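Local atomic coordinates of FdtA domain-containing protein (Helicobacter canadensis MIT 98-5491, PDB entry 7N67), a protein that acts as a 3,4-ketoisomerase, probably on a dTDP-linked sugar, in the pathway to an unusual formylated sugar. Residues E48-I53 and G108-K113; Q78-M83 and R117-F122; E88-L91 and N96-S99; I142-Y145 and L149-V152. All blocks are in the same frame, centred on the assembly; numbering follows the deposited sequence.

Overall arrangement
All four contacts belong to one cupin-type fold built from two antiparallel sheets. Contact 2 lies between the sheets, joining strand 78-84 of one to strand 116-120 of the other. Contact 1 adds a loop to the outer side of the first sheet, its centre about 13 Å from that of contact 2, and contact 3, about 10 Å from contact 2, is the hairpin at the margin of the second. Along the chain contacts 1 and 2 interlock, and contact 3 is nested inside both. Contact 4 follows them all; its centre lies 16 to 22 Å from the others, where the last strand gives way to the C-terminal helix and Arg143 reaches the bound nucleotide.

Contact 1: E48-I53 and G108-K113; sequences EIPFEI and GLFIGK
Pro50 and Phe51 meet Phe110 where an irregular loop lies against the strand 108-111. Pro50 is the centre of an inverse gamma turn, closed by a weak bond from Phe51 N to Ile49 O of 3.0 Å; the constrained phi of proline suits this tight reversal. The other segment is extended as far as Ile111 and then leaves the strand at Gly112. No hydrogen bond links the two segments, so apolar side chains alone make the contact. Phe110 has CG anti to the backbone N (chi1 168°), which carries the ring out to the loop. Its CD2 lies 4.0 Å from Pro50 CG, the pyrrolidine approaching at a slant. The two phenyl rings meet rim to rim, Phe51 CE2 standing 4.1 Å from Phe110 CE2, with each atom near the plane of the other ring; this is not a stack. Strand 107-111 lies between strands 25-35 and 78-84 in the six-stranded sheet of the cupin fold, and Phe110 is on its outer side, while Leu109 and Ile111 face inward to Ile89 and Leu91 of the opposing sheet. One face of the buried Phe51 ring receives CG2 of Ile49 toward the rim, and both phenylalanines also touch Val79 of strand 78-84, whose short branched side chain fits beside the rim of Phe110.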
loop_
_atom_site.group_PDB
_atom_site.type_symbol
_atom_site.label_atom_id
_atom_site.label_comp_id
_atom_site.label_asym_id
_atom_site.label_seq_id
_atom_site.Cartn_x
_atom_site.Cartn_y
_atom_site.Cartn_z
ATOM N N GLU B 48 6.392 -14.686 -21.109
ATOM C CA GLU B 48 6.765 -14.688 -19.668
ATOM C C GLU B 48 5.794 -15.601 -18.914
ATOM O O GLU B 48 6.219 -16.156 -17.897
ATOM C CB GLU B 48 6.773 -13.288 -19.065
ATOM C CG GLU B 48 7.797 -12.374 -19.708
ATOM C CD GLU B 48 7.323 -11.697 -20.978
ATOM O OE1 GLU B 48 6.118 -11.835 -21.321
ATOM O OE2 GLU B 48 8.157 -11.040 -21.625
ATOM N N ILE B 49 4.556 -15.729 -19.404
ATOM C CA ILE B 49 3.499 -16.640 -18.876
ATOM C C ILE B 49 3.440 -17.840 -19.803
ATOM O O ILE B 49 3.095 -17.678 -20.969
ATOM C CB ILE B 49 2.121 -15.950 -18.849
ATOM C CG1 ILE B 49 2.166 -14.587 -18.160
ATOM C CG2 ILE B 49 1.076 -16.868 -18.231
ATOM C CD1 ILE B 49 2.766 -14.625 -16.782
ATOM N N PRO B 50 3.729 -19.068 -19.322
ATOM C CA PRO B 50 3.779 -20.244 -20.193
ATOM C C PRO B 50 2.407 -20.922 -20.356
ATOM O O PRO B 50 2.321 -22.127 -20.280
ATOM C CB PRO B 50 4.806 -21.108 -19.451
ATOM C CG PRO B 50 4.451 -20.868 -17.995
ATOM C CD PRO B 50 4.090 -19.391 -17.935
ATOM N N PHE B 51 1.371 -20.119 -20.572
ATOM C CA PHE B 51 0.015 -20.556 -20.976
ATOM C C PHE B 51 -0.738 -19.329 -21.496
ATOM O O PHE B 51 -0.157 -18.223 -21.505
ATOM C CB PHE B 51 -0.705 -21.241 -19.816
ATOM C CG PHE B 51 -0.759 -20.442 -18.541
ATOM C CD1 PHE B 51 -1.625 -19.368 -18.406
ATOM C CD2 PHE B 51 0.030 -20.790 -17.447
ATOM C CE1 PHE B 51 -1.691 -18.655 -17.216
ATOM C CE2 PHE B 51 -0.034 -20.071 -16.262
ATOM C CZ PHE B 51 -0.898 -19.007 -16.146
ATOM N N GLU B 52 -1.976 -19.519 -21.945
ATOM C CA GLU B 52 -2.823 -18.418 -22.449
ATOM C C GLU B 52 -3.738 -17.952 -21.330
ATOM O O GLU B 52 -4.586 -18.770 -20.894
ATOM C CB GLU B 52 -3.666 -18.874 -23.636
ATOM C CG GLU B 52 -2.847 -19.080 -24.887
ATOM C CD GLU B 52 -3.701 -19.368 -26.103
ATOM O OE1 GLU B 52 -3.242 -19.044 -27.197
ATOM O OE2 GLU B 52 -4.830 -19.888 -25.943
ATOM N N ILE B 53 -3.600 -16.683 -20.929
ATOM C CA ILE B 53 -4.465 -16.081 -19.880
ATOM C C ILE B 53 -5.891 -16.102 -20.435
ATOM O O ILE B 53 -6.117 -15.583 -21.545
ATOM C CB ILE B 53 -3.995 -14.672 -19.460
ATOM C CG1 ILE B 53 -2.539 -14.644 -18.981
ATOM C CG2 ILE B 53 -4.903 -14.115 -18.384
ATOM C CD1 ILE B 53 -1.860 -13.306 -19.171
ATOM N N GLY B 108 7.330 -13.694 -9.666
ATOM C CA GLY B 108 6.067 -14.422 -9.819
ATOM C C GLY B 108 6.265 -15.878 -9.450
ATOM O O GLY B 108 7.435 -16.297 -9.342
ATOM N N LEU B 109 5.180 -16.624 -9.246
ATOM C CA LEU B 109 5.248 -18.057 -8.849
ATOM C C LEU B 109 4.292 -18.830 -9.749
ATOM O O LEU B 109 3.063 -18.621 -9.641
ATOM C CB LEU B 109 4.894 -18.240 -7.367
ATOM C CG LEU B 109 4.733 -19.685 -6.907
ATOM C CD1 LEU B 109 6.055 -20.420 -7.013
ATOM C CD2 LEU B 109 4.198 -19.761 -5.479
ATOM N N PHE B 110 4.858 -19.630 -10.645
ATOM C CA PHE B 110 4.080 -20.548 -11.491
ATOM C C PHE B 110 3.765 -21.729 -10.594
ATOM O O PHE B 110 4.697 -22.157 -9.906
ATOM C CB PHE B 110 4.852 -20.979 -12.736
ATOM C CG PHE B 110 4.227 -22.133 -13.475
ATOM C CD1 PHE B 110 4.685 -23.425 -13.287
ATOM C CD2 PHE B 110 3.166 -21.925 -14.340
ATOM C CE1 PHE B 110 4.107 -24.481 -13.979
ATOM C CE2 PHE B 110 2.595 -22.981 -15.030
ATOM C CZ PHE B 110 3.064 -24.258 -14.848
ATOM N N ILE B 111 2.501 -22.148 -10.590
ATOM C CA ILE B 111 1.973 -23.334 -9.871
ATOM C C ILE B 111 1.288 -24.228 -10.906
ATOM O O ILE B 111 0.225 -23.838 -11.415
ATOM C CB ILE B 111 1.011 -22.894 -8.756
ATOM C CG1 ILE B 111 1.723 -21.998 -7.740
ATOM C CG2 ILE B 111 0.354 -24.109 -8.110
ATOM C CD1 ILE B 111 0.812 -21.393 -6.712
ATOM N N GLY B 112 1.875 -25.392 -11.182
ATOM C CA GLY B 112 1.362 -26.352 -12.174
ATOM C C GLY B 112 0.188 -27.174 -11.661
ATOM O O GLY B 112 -0.562 -26.715 -10.773
ATOM N N LYS B 113 0.047 -28.370 -12.229
ATOM C CA LYS B 113 -1.136 -29.253 -12.092
ATOM C C LYS B 113 -1.021 -30.090 -10.820
ATOM O O LYS B 113 0.117 -30.341 -10.359
ATOM C CB LYS B 113 -1.219 -30.176 -13.309
ATOM C CG LYS B 113 -1.545 -29.484 -14.620
ATOM C CD LYS B 113 -1.709 -30.424 -15.796
ATOM C CE LYS B 113 -2.263 -29.682 -16.995
ATOM N NZ LYS B 113 -2.210 -30.494 -18.231
#

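Contact 2: Q78-M83 and R117-F122; sequences QVLIMM and REMRNF
Gln78 and Leu80 point at Arg117 and Met119, and Met82 and Phe122 meet by their ends, in a buried contact between the two sheets of the cupin fold. The strands run in nearly the same direction, 15° apart, but Leu80 CA and Met119 CA are 10.4 Å from each other, a separation bridged by side chains and not by backbone bonds. In the middle, Leu80 and Met119 cross at about a right angle, with Leu80 CD2 3.6 Å from Met119 CE. The thioether of Met119 is bent at chi2 and chi3, a flexibility that lets its terminal methyl meet the branched leucine. Further along, Met82 CE comes to the edge of the Phe122 ring, 4.3 Å from CE2 and near the ring plane. The first pair is polar. Gln78 extends beyond CG and places OE1 3.0 Å from Arg117 NH1, at the edge of the guanidinium and in its plane, while the amide plane is turned 76° from it. Each group has a firmer partner: Gln78 NE2 is hydrogen-bonded to Tyr57 OH, and Arg117 NH2 to Met115 O. The core thus changes from hydrocarbon and thioether at Phe122 to polar at Arg117, which also packs on His71. Since Tyr57 and His71 line the dTDP pocket, Gln78 and Arg117 are placed as a second shell that could steady those pocket residues.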
loop_
_atom_site.group_PDB
_atom_site.type_symbol
_atom_site.label_atom_id
_atom_site.label_comp_id
_atom_site.label_asym_id
_atom_site.label_seq_id
_atom_site.Cartn_x
_atom_site.Cartn_y
_atom_site.Cartn_z
ATOM N N GLN B 78 -1.568 -21.735 -12.856
ATOM C CA GLN B 78 -1.696 -20.332 -12.374
ATOM C C GLN B 78 -0.304 -19.701 -12.298
ATOM O O GLN B 78 0.678 -20.457 -12.159
ATOM C CB GLN B 78 -2.381 -20.279 -11.010
ATOM C CG GLN B 78 -3.864 -20.632 -11.037
ATOM C CD GLN B 78 -4.491 -20.361 -9.690
ATOM O OE1 GLN B 78 -3.801 -20.247 -8.688
ATOM N NE2 GLN B 78 -5.803 -20.231 -9.644
ATOM N N VAL B 79 -0.230 -18.367 -12.392
ATOM C CA VAL B 79 0.972 -17.570 -12.006
ATOM C C VAL B 79 0.557 -16.526 -10.959
ATOM O O VAL B 79 -0.335 -15.722 -11.254
ATOM C CB VAL B 79 1.637 -16.923 -13.230
ATOM C CG1 VAL B 79 2.615 -15.826 -12.834
ATOM C CG2 VAL B 79 2.331 -17.957 -14.086
ATOM N N LEU B 80 1.216 -16.545 -9.797
ATOM C CA LEU B 80 0.911 -15.681 -8.622
ATOM C C LEU B 80 1.908 -14.529 -8.583
ATOM O O LEU B 80 3.099 -14.775 -8.798
ATOM C CB LEU B 80 1.018 -16.509 -7.338
ATOM C CG LEU B 80 -0.255 -17.218 -6.901
ATOM C CD1 LEU B 80 -0.699 -18.225 -7.940
ATOM C CD2 LEU B 80 -0.051 -17.874 -5.547
ATOM N N ILE B 81 1.421 -13.321 -8.331
ATOM C CA ILE B 81 2.257 -12.101 -8.154
ATOM C C ILE B 81 1.703 -11.301 -6.973
ATOM O O ILE B 81 0.521 -10.941 -7.033
ATOM C CB ILE B 81 2.234 -11.287 -9.450
ATOM C CG1 ILE B 81 2.616 -12.175 -10.638
ATOM C CG2 ILE B 81 3.130 -10.066 -9.311
ATOM C CD1 ILE B 81 2.389 -11.552 -11.979
ATOM N N MET B 82 2.500 -11.098 -5.922
ATOM C CA MET B 82 2.160 -10.138 -4.832
ATOM C C MET B 82 2.414 -8.723 -5.336
ATOM O O MET B 82 3.579 -8.304 -5.365
ATOM C CB MET B 82 2.999 -10.351 -3.570
ATOM C CG MET B 82 2.653 -11.629 -2.855
ATOM S SD MET B 82 0.892 -11.742 -2.453
ATOM C CE MET B 82 0.773 -10.450 -1.220
ATOM N N MET B 83 1.353 -8.002 -5.665
ATOM C CA MET B 83 1.484 -6.610 -6.155
ATOM C C MET B 83 1.737 -5.657 -4.981
ATOM O O MET B 83 2.326 -4.606 -5.216
ATOM C CB MET B 83 0.244 -6.168 -6.937
ATOM C CG MET B 83 0.625 -5.457 -8.201
ATOM S SD MET B 83 -0.177 -6.253 -9.584
ATOM C CE MET B 83 -1.355 -4.968 -9.989
ATOM N N ARG B 117 -2.382 -25.788 -2.627
ATOM C CA ARG B 117 -1.706 -24.513 -2.279
ATOM C C ARG B 117 -2.526 -23.803 -1.204
ATOM O O ARG B 117 -3.778 -23.930 -1.209
ATOM C CB ARG B 117 -1.433 -23.632 -3.508
ATOM C CG ARG B 117 -2.577 -22.739 -3.972
ATOM C CD ARG B 117 -3.769 -23.516 -4.526
ATOM N NE ARG B 117 -3.383 -24.421 -5.606
ATOM C CZ ARG B 117 -3.201 -24.053 -6.877
ATOM N NH1 ARG B 117 -3.374 -22.789 -7.236
ATOM N NH2 ARG B 117 -2.835 -24.943 -7.783
ATOM N N GLU B 118 -1.810 -23.140 -0.295
ATOM C CA GLU B 118 -2.371 -22.182 0.684
ATOM C C GLU B 118 -1.553 -20.883 0.613
ATOM O O GLU B 118 -0.405 -20.913 0.149
ATOM C CB GLU B 118 -2.358 -22.789 2.092
ATOM C CG GLU B 118 -2.687 -24.263 2.107
ATOM C CD GLU B 118 -2.935 -24.857 3.480
ATOM O OE1 GLU B 118 -2.761 -24.133 4.474
ATOM O OE2 GLU B 118 -3.288 -26.056 3.544
ATOM N N MET B 119 -2.135 -19.785 1.071
ATOM C CA MET B 119 -1.428 -18.499 1.150
ATOM C C MET B 119 -1.766 -17.883 2.502
ATOM O O MET B 119 -2.934 -17.570 2.748
ATOM C CB MET B 119 -1.765 -17.562 -0.022
ATOM C CG MET B 119 -3.164 -17.684 -0.612
ATOM S SD MET B 119 -3.504 -19.122 -1.704
ATOM C CE MET B 119 -2.627 -18.738 -3.220
ATOM N N ARG B 120 -0.755 -17.782 3.362
ATOM C CA ARG B 120 -0.912 -17.362 4.778
ATOM C C ARG B 120 0.099 -16.258 5.116
ATOM O O ARG B 120 0.929 -15.904 4.246
ATOM C CB ARG B 120 -0.766 -18.595 5.665
ATOM C CG ARG B 120 0.427 -19.469 5.313
ATOM C CD ARG B 120 0.651 -20.552 6.350
ATOM N NE ARG B 120 2.073 -20.822 6.532
ATOM C CZ ARG B 120 2.597 -22.031 6.753
ATOM N NH1 ARG B 120 1.815 -23.105 6.796
ATOM N NH2 ARG B 120 3.907 -22.146 6.911
ATOM N N ASN B 121 -0.028 -15.680 6.311
ATOM C CA ASN B 121 0.860 -14.593 6.808
ATOM C C ASN B 121 0.827 -13.425 5.814
ATOM O O ASN B 121 1.872 -12.820 5.557
ATOM C CB ASN B 121 2.265 -15.139 7.081
ATOM C CG ASN B 121 2.218 -16.275 8.082
ATOM O OD1 ASN B 121 1.487 -16.188 9.066
ATOM N ND2 ASN B 121 2.972 -17.341 7.843
ATOM N N PHE B 122 -0.347 -13.159 5.248
ATOM C CA PHE B 122 -0.616 -11.957 4.438
ATOM C C PHE B 122 -0.272 -10.763 5.312
ATOM O O PHE B 122 -0.774 -10.722 6.427
ATOM C CB PHE B 122 -2.084 -11.858 4.028
ATOM C CG PHE B 122 -2.455 -12.611 2.779
ATOM C CD1 PHE B 122 -3.289 -13.720 2.841
ATOM C CD2 PHE B 122 -1.991 -12.191 1.539
ATOM C CE1 PHE B 122 -3.640 -14.397 1.687
ATOM C CE2 PHE B 122 -2.336 -12.876 0.389
ATOM C CZ PHE B 122 -3.158 -13.975 0.464
#

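Contact 3: E88-L91 and N96-S99; sequences EIVL and NDKS
The carboxylates of Glu88 and Asp97 are the flat groups here, and each meets a neighbour across the strands. Val90 CG1 sits above the plane of the Asp97 carboxylate, 3.5 Å from Asp97 CG, while Asp97 OD1 is hydrogen-bonded to Asn92 ND2. Glu88 takes Ser99 OG at OE1; the modelled OG to OE1 distance of 2.4 Å is very short, so its exact value is doubtful. Together the segments form part of the antiparallel beta hairpin of strands 87-92 and 98-102, at the margin of the five-stranded sheet of the cupin fold. Leu91 and Lys98 are a hydrogen-bonded pair: Leu91 N donates to Lys98 O over 2.9 Å at 158°, and Lys98 N returns a straighter bond to Leu91 O, also 2.9 Å, at 170°. Next to them, Val90 and Ser99 form a non-hydrogen-bonded pair.

The two faces differ in character. Val90 and Ser99 share theirs with Glu88, where a trans chi1 of -171° and an extended chain carry the carboxylate across to the serine. There Glu88 OE1 also forms a salt bridge with Arg120 NH2, and Glu88 OE2 is bonded to Asn121 ND2, so both oxygens are satisfied; the small hydroxyl of Ser99 fits beside this cluster. Leu91, on the other face, suits the apolar interior, packing on Ile100 and Tyr25, whereas the long chain of Lys98 leads away from the Leu91 strand, suiting an exposed place. Lys98 O, already accepting from Leu91 N, also receives a CA-H...O contact from Val90 CA, and another sets Ser99 CA 3.4 Å from Ile89 O.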
loop_
_atom_site.group_PDB
_atom_site.type_symbol
_atom_site.label_atom_id
_atom_site.label_comp_id
_atom_site.label_asym_id
_atom_site.label_seq_id
_atom_site.Cartn_x
_atom_site.Cartn_y
_atom_site.Cartn_z
ATOM N N GLU B 88 2.977 -15.794 2.494
ATOM C CA GLU B 88 3.680 -17.089 2.432
ATOM C C GLU B 88 2.818 -18.065 1.630
ATOM O O GLU B 88 1.771 -18.492 2.151
ATOM C CB GLU B 88 3.972 -17.593 3.843
ATOM C CG GLU B 88 4.881 -18.798 3.829
ATOM C CD GLU B 88 5.086 -19.427 5.189
ATOM O OE1 GLU B 88 5.485 -20.612 5.235
ATOM O OE2 GLU B 88 4.830 -18.732 6.194
ATOM N N ILE B 89 3.257 -18.409 0.419
ATOM C CA ILE B 89 2.628 -19.494 -0.393
ATOM C C ILE B 89 3.137 -20.829 0.136
ATOM O O ILE B 89 4.357 -20.985 0.202
ATOM C CB ILE B 89 2.906 -19.366 -1.903
ATOM C CG1 ILE B 89 2.717 -17.939 -2.428
ATOM C CG2 ILE B 89 2.045 -20.364 -2.661
ATOM C CD1 ILE B 89 1.381 -17.341 -2.103
ATOM N N VAL B 90 2.222 -21.736 0.490
ATOM C CA VAL B 90 2.547 -23.119 0.949
ATOM C C VAL B 90 1.991 -24.107 -0.079
ATOM O O VAL B 90 0.763 -24.139 -0.291
ATOM C CB VAL B 90 2.011 -23.430 2.362
ATOM C CG1 VAL B 90 2.570 -24.747 2.880
ATOM C CG2 VAL B 90 2.302 -22.310 3.348
ATOM N N LEU B 91 2.897 -24.904 -0.639
ATOM C CA LEU B 91 2.705 -25.799 -1.801
ATOM C C LEU B 91 2.887 -27.245 -1.343
ATOM O O LEU B 91 3.862 -27.550 -0.620
ATOM C CB LEU B 91 3.750 -25.457 -2.864
ATOM C CG LEU B 91 3.605 -24.094 -3.533
ATOM C CD1 LEU B 91 4.582 -23.987 -4.697
ATOM C CD2 LEU B 91 2.165 -23.853 -3.992
ATOM N N ASN B 96 5.842 -33.337 1.351
ATOM C CA ASN B 96 6.115 -32.241 2.326
ATOM C C ASN B 96 5.753 -30.859 1.757
ATOM O O ASN B 96 5.947 -30.621 0.540
ATOM C CB ASN B 96 7.586 -32.216 2.746
ATOM C CG ASN B 96 8.003 -33.472 3.479
ATOM O OD1 ASN B 96 8.554 -34.382 2.871
ATOM N ND2 ASN B 96 7.723 -33.539 4.773
ATOM N N ASP B 97 5.252 -29.986 2.631
ATOM C CA ASP B 97 5.035 -28.544 2.371
ATOM C C ASP B 97 6.348 -27.880 1.919
ATOM O O ASP B 97 7.395 -28.137 2.565
ATOM C CB ASP B 97 4.495 -27.855 3.626
ATOM C CG ASP B 97 3.002 -28.048 3.886
ATOM O OD1 ASP B 97 2.295 -28.709 3.059
ATOM O OD2 ASP B 97 2.546 -27.508 4.922
ATOM N N LYS B 98 6.291 -27.089 0.832
ATOM C CA LYS B 98 7.325 -26.102 0.402
ATOM C C LYS B 98 6.758 -24.694 0.605
ATOM O O LYS B 98 5.699 -24.390 0.008
ATOM C CB LYS B 98 7.704 -26.304 -1.067
ATOM C CG LYS B 98 9.190 -26.199 -1.375
ATOM C CD LYS B 98 9.650 -24.827 -1.817
ATOM C CE LYS B 98 11.149 -24.739 -2.037
ATOM N NZ LYS B 98 11.899 -24.650 -0.763
ATOM N N SER B 99 7.397 -23.881 1.450
ATOM C CA SER B 99 7.051 -22.450 1.638
ATOM C C SER B 99 7.788 -21.611 0.596
ATOM O O SER B 99 8.988 -21.836 0.410
ATOM C CB SER B 99 7.354 -22.003 3.024
ATOM O OG SER B 99 6.271 -22.363 3.868
#

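Contact 4: I142-Y145 and L149-V152; sequences IRDY and LRMV. With TYD (thymidine-5'-diphosphate), chain E.
Leu149 packs on Tyr145 one helical turn earlier. Its N donates to Tyr145 O over 2.9 Å, the i+4 to i bond of the first turn of helix 145-152, and its CG lies over one face of the tyrosine ring, 4.2 Å from the centroid, in a CH-pi contact. The branched end suits this: Leu149 CD1 is 3.6 Å from Tyr145 CE2, and CD2 spreads toward the hydroxyl, itself bonded to Asn92 OD1. Next, Arg150 NH1 is 4.4 Å from Asp144 OD1, which lies well out of the guanidinium plane, so charge alone acts; Asp144 is the N-cap residue, and its OD1 accepts from Glu147 N. Met151 follows, its trans chi1 (-170°) and bent chain bringing CE to 4.0 Å from Ile142 CD1, the side chains crossing at about a right angle and tying the helix to the last strand. Arg143 turns the other way: TYD O1A lies at the edge of its guanidinium, in plane, and takes bonds from both NH1 (3.2 Å) and NH2 (3.1 Å), while NE pairs with Glu138. Packing and capping thus fix the helix beside a guanidinium that probably offsets the alpha-phosphate charge.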
loop_
_atom_site.group_PDB
_atom_site.type_symbol
_atom_site.label_atom_id
_atom_site.label_comp_id
_atom_site.label_asym_id
_atom_site.label_seq_id
_atom_site.Cartn_x
_atom_site.Cartn_y
_atom_site.Cartn_z
ATOM N N ILE B 142 -10.706 -28.911 -5.881
ATOM C CA ILE B 142 -10.611 -29.848 -4.729
ATOM C C ILE B 142 -10.319 -28.996 -3.498
ATOM O O ILE B 142 -9.245 -28.378 -3.475
ATOM C CB ILE B 142 -9.538 -30.910 -5.013
ATOM C CG1 ILE B 142 -9.807 -31.584 -6.360
ATOM C CG2 ILE B 142 -9.451 -31.902 -3.860
ATOM C CD1 ILE B 142 -8.656 -32.381 -6.882
ATOM N N ARG B 143 -11.286 -28.883 -2.586
ATOM C CA ARG B 143 -11.203 -28.008 -1.388
ATOM C C ARG B 143 -11.045 -28.857 -0.116
ATOM O O ARG B 143 -11.274 -28.303 0.982
ATOM C CB ARG B 143 -12.459 -27.134 -1.270
ATOM C CG ARG B 143 -12.703 -26.200 -2.446
ATOM C CD ARG B 143 -13.842 -25.241 -2.151
ATOM N NE ARG B 143 -14.001 -24.215 -3.179
ATOM C CZ ARG B 143 -13.266 -23.112 -3.289
ATOM N NH1 ARG B 143 -12.281 -22.874 -2.441
ATOM N NH2 ARG B 143 -13.508 -22.251 -4.262
ATOM N N ASP B 144 -10.718 -30.147 -0.251
ATOM C CA ASP B 144 -10.492 -31.085 0.881
ATOM C C ASP B 144 -9.124 -31.730 0.674
ATOM O O ASP B 144 -8.924 -32.319 -0.414
ATOM C CB ASP B 144 -11.585 -32.151 0.959
ATOM C CG ASP B 144 -11.469 -33.051 2.177
ATOM O OD1 ASP B 144 -10.631 -33.988 2.166
ATOM O OD2 ASP B 144 -12.193 -32.787 3.139
ATOM N N TYR B 145 -8.227 -31.647 1.663
ATOM C CA TYR B 145 -6.836 -32.165 1.526
ATOM C C TYR B 145 -6.861 -33.696 1.357
ATOM O O TYR B 145 -6.107 -34.234 0.470
ATOM C CB TYR B 145 -5.943 -31.697 2.679
ATOM C CG TYR B 145 -4.493 -32.069 2.481
ATOM C CD1 TYR B 145 -3.786 -31.652 1.360
ATOM C CD2 TYR B 145 -3.828 -32.865 3.400
ATOM C CE1 TYR B 145 -2.463 -32.019 1.156
ATOM C CE2 TYR B 145 -2.505 -33.230 3.215
ATOM C CZ TYR B 145 -1.820 -32.807 2.094
ATOM O OH TYR B 145 -0.520 -33.186 1.940
ATOM N N LEU B 149 -5.311 -36.132 -1.570
ATOM C CA LEU B 149 -4.319 -37.239 -1.430
ATOM C C LEU B 149 -4.852 -38.489 -2.146
ATOM O O LEU B 149 -4.096 -39.099 -2.963
ATOM C CB LEU B 149 -4.017 -37.480 0.056
ATOM C CG LEU B 149 -3.234 -36.364 0.746
ATOM C CD1 LEU B 149 -3.126 -36.621 2.234
ATOM C CD2 LEU B 149 -1.841 -36.183 0.140
ATOM N N ARG B 150 -6.126 -38.818 -1.913
ATOM C CA ARG B 150 -6.829 -39.902 -2.653
ATOM C C ARG B 150 -6.629 -39.704 -4.165
ATOM O O ARG B 150 -6.173 -40.670 -4.822
ATOM C CB ARG B 150 -8.304 -39.944 -2.247
ATOM C CG ARG B 150 -8.524 -40.517 -0.858
ATOM C CD ARG B 150 -9.963 -40.897 -0.632
ATOM N NE ARG B 150 -10.753 -39.704 -0.409
ATOM C CZ ARG B 150 -10.945 -39.128 0.772
ATOM N NH1 ARG B 150 -11.709 -38.048 0.863
ATOM N NH2 ARG B 150 -10.380 -39.627 1.859
ATOM N N MET B 151 -6.917 -38.500 -4.685
ATOM C CA MET B 151 -6.744 -38.139 -6.127
ATOM C C MET B 151 -5.296 -38.394 -6.562
ATOM O O MET B 151 -5.105 -38.984 -7.631
ATOM C CB MET B 151 -7.123 -36.679 -6.399
ATOM C CG MET B 151 -7.197 -36.317 -7.876
ATOM S SD MET B 151 -5.584 -35.889 -8.620
ATOM C CE MET B 151 -5.267 -34.301 -7.849
ATOM N N VAL B 152 -4.310 -38.007 -5.751
ATOM C CA VAL B 152 -2.865 -38.118 -6.109
ATOM C C VAL B 152 -2.373 -39.564 -5.910
ATOM O O VAL B 152 -1.213 -39.816 -6.312
ATOM C CB VAL B 152 -2.029 -37.098 -5.303
ATOM C CG1 VAL B 152 -0.531 -37.361 -5.364
ATOM C CG2 VAL B 152 -2.317 -35.672 -5.754
HETATM P PA TYD E . -11.762 -18.821 -2.816
HETATM O O1A TYD E . -11.480 -20.036 -3.629
HETATM O O2A TYD E . -12.369 -18.986 -1.465
HETATM O O3A TYD E . -10.443 -17.923 -2.738
HETATM P PB TYD E . -8.913 -18.204 -2.374
HETATM O O1B TYD E . -8.257 -16.825 -2.310
HETATM O O2B TYD E . -8.979 -18.893 -1.029
HETATM O O3B TYD E . -8.319 -19.072 -3.446
HETATM O "O5'" TYD E . -12.687 -17.816 -3.648
HETATM C "C5'" TYD E . -13.571 -16.958 -2.901
HETATM C "C4'" TYD E . -14.873 -16.883 -3.652
HETATM O "O4'" TYD E . -14.620 -16.346 -4.970
HETATM C "C3'" TYD E . -15.569 -18.232 -3.838
HETATM O "O3'" TYD E . -16.958 -18.114 -3.567
HETATM C "C2'" TYD E . -15.336 -18.548 -5.307
HETATM C "C1'" TYD E . -15.249 -17.166 -5.940
HETATM N N1 TYD E . -14.440 -17.122 -7.179
HETATM C C2 TYD E . -15.076 -16.792 -8.360
HETATM O O2 TYD E . -16.270 -16.524 -8.418
HETATM N N3 TYD E . -14.263 -16.806 -9.468
HETATM C C4 TYD E . -12.910 -17.094 -9.516
HETATM O O4 TYD E . -12.307 -17.059 -10.597
HETATM C C5 TYD E . -12.305 -17.416 -8.245
HETATM C C5M TYD E . -10.839 -17.735 -8.209
HETATM C C6 TYD E . -13.088 -17.422 -7.155
#